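Local atomic coordinates of 5-oxoprolinase subunit A (Thermus thermophilus, PDB entry 2DFA), a protein that probably catalyses the ATP-dependent cleavage of 5-oxoproline to L-glutamate, as one subunit of a complex with PxpB and PxpC. Residues N6-E11 / S30-C35. Residues are numbered along the deposited sequence; the frame is centred on the assembly and turned at random.
Sequences NADAGE and SANLAC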
loop_
_atom_site.group_PDB
_atom_site.type_symbol
_atom_site.label_atom_id
_atom_site.label_comp_id
_atom_site.label_asym_id
_atom_site.label_seq_id
_atom_site.Cartn_x
_atom_site.Cartn_y
_atom_site.Cartn_z
ATOM N N ASN A 6 -2.386 12.060 27.849
ATOM C CA ASN A 6 -2.176 11.844 26.425
ATOM C C ASN A 6 -3.068 10.748 25.855
ATOM O O ASN A 6 -3.474 9.819 26.555
ATOM C CB ASN A 6 -0.702 11.515 26.148
ATOM C CG ASN A 6 -0.381 10.038 26.316
ATOM O OD1 ASN A 6 -0.702 9.218 25.453
ATOM N ND2 ASN A 6 0.251 9.693 27.433
ATOM N N ALA A 7 -3.386 10.877 24.574
ATOM C CA ALA A 7 -4.217 9.898 23.891
ATOM C C ALA A 7 -3.793 9.835 22.430
ATOM O O ALA A 7 -3.294 10.819 21.874
ATOM C CB ALA A 7 -5.682 10.290 23.993
ATOM N N ASP A 8 -3.980 8.675 21.811
ATOM C CA ASP A 8 -3.629 8.528 20.409
ATOM C C ASP A 8 -4.716 9.222 19.611
ATOM O O ASP A 8 -5.862 9.317 20.067
ATOM C CB ASP A 8 -3.558 7.049 20.012
ATOM C CG ASP A 8 -2.602 6.258 20.878
ATOM O OD1 ASP A 8 -1.541 6.801 21.258
ATOM O OD2 ASP A 8 -2.907 5.080 21.168
ATOM N N ALA A 9 -4.361 9.706 18.425
ATOM C CA ALA A 9 -5.315 10.397 17.567
ATOM C C ALA A 9 -4.812 10.462 16.128
ATOM O O ALA A 9 -3.687 10.053 15.837
ATOM C CB ALA A 9 -5.557 11.804 18.087
ATOM N N GLY A 10 -5.658 10.980 15.243
ATOM C CA GLY A 10 -5.309 11.106 13.836
ATOM C C GLY A 10 -5.041 9.766 13.164
ATOM O O GLY A 10 -4.272 9.684 12.212
ATOM N N GLU A 11 -5.688 8.712 13.641
ATOM C CA GLU A 11 -5.459 7.392 13.063
ATOM C C GLU A 11 -6.368 7.041 11.885
ATOM O O GLU A 11 -6.219 5.976 11.275
ATOM C CB GLU A 11 -5.538 6.340 14.174
ATOM C CG GLU A 11 -4.659 6.734 15.358
ATOM C CD GLU A 11 -4.375 5.600 16.319
ATOM O OE1 GLU A 11 -5.268 5.252 17.121
ATOM O OE2 GLU A 11 -3.247 5.065 16.277
ATOM N N SER A 30 -1.992 16.335 25.558
ATOM C CA SER A 30 -1.079 15.947 24.481
ATOM C C SER A 30 -1.707 14.820 23.664
ATOM O O SER A 30 -2.507 14.041 24.178
ATOM C CB SER A 30 0.287 15.487 25.024
ATOM O OG SER A 30 1.036 16.558 25.576
ATOM N N ALA A 31 -1.351 14.749 22.387
ATOM C CA ALA A 31 -1.882 13.708 21.512
ATOM C C ALA A 31 -0.736 13.075 20.728
ATOM O O ALA A 31 0.250 13.739 20.409
ATOM C CB ALA A 31 -2.902 14.302 20.558
ATOM N N ASN A 32 -0.869 11.785 20.441
ATOM C CA ASN A 32 0.138 11.052 19.683
ATOM C C ASN A 32 -0.505 10.811 18.323
ATOM O O ASN A 32 -1.417 9.998 18.199
ATOM C CB ASN A 32 0.441 9.718 20.367
ATOM C CG ASN A 32 0.489 9.835 21.884
ATOM O OD1 ASN A 32 1.285 10.597 22.439
ATOM N ND2 ASN A 32 -0.370 9.083 22.561
ATOM N N LEU A 33 -0.045 11.534 17.310
ATOM C CA LEU A 33 -0.608 11.416 15.973
ATOM C C LEU A 33 0.063 10.383 15.078
ATOM O O LEU A 33 1.291 10.328 14.990
ATOM C CB LEU A 33 -0.583 12.780 15.277
ATOM C CG LEU A 33 -1.796 13.684 15.534
ATOM C CD1 LEU A 33 -2.076 13.795 17.027
ATOM C CD2 LEU A 33 -1.538 15.044 14.929
ATOM N N ALA A 34 -0.761 9.574 14.412
ATOM C CA ALA A 34 -0.271 8.552 13.496
ATOM C C ALA A 34 0.446 9.256 12.344
ATOM O O ALA A 34 0.129 10.403 12.009
ATOM C CB ALA A 34 -1.439 7.706 12.963
ATOM N N CYS A 35 1.399 8.560 11.724
ATOM C CA CYS A 35 2.179 9.160 10.649
ATOM C C CYS A 35 2.089 8.502 9.271
ATOM O O CYS A 35 3.030 8.602 8.480
ATOM C CB CYS A 35 3.646 9.239 11.092
ATOM S SG CYS A 35 3.880 10.021 12.733
HETATM O O HOH W 1 -2.368 11.888 12.423
#
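Neighbouring parallel strands 2-9 and 30-34, joined through helix 21-24 in a beta-alpha-beta crossover, pair here in the curled sheet of the LamB/PxpA fold. The backbone ladder runs A7 N to S30 O (weak), N32 N to A7 O (3.0 Å), A9 N to N32 O (3.0 Å) and A34 N to A9 O. On the face bearing N6, D8 and N32, the N32 amide bridges the strands: with CG beside the backbone N of N32 (chi1 -40°), ND2 gives one hydrogen to N6 OD1 (2.9 Å, 172°), which lies in the N32 amide plane though ND2 is tilted from the N6 carbonyl plane, and the other to D8 OD1 (2.9 Å), on its anti side and out of the carboxylate plane. H107 NE2 hydrogen-bonds N32 OD1, fixing the amide's flip; T219 and E163 hold N6 ND2, and K109 NZ bonds N6 OD1 and pairs weakly with D8 OD1. On the opposite face A9 CB meets L33 CD1 at 4.1 Å. Past the ladder, a water donates to both G10 O and A34 O. A leucine in place of N32 would probably cost both ND2 bonds, leaving D8 freer to turn. By bonding D8, N32 may steady a carboxylate that could form a metal site with H62 and H111; no metal is modelled.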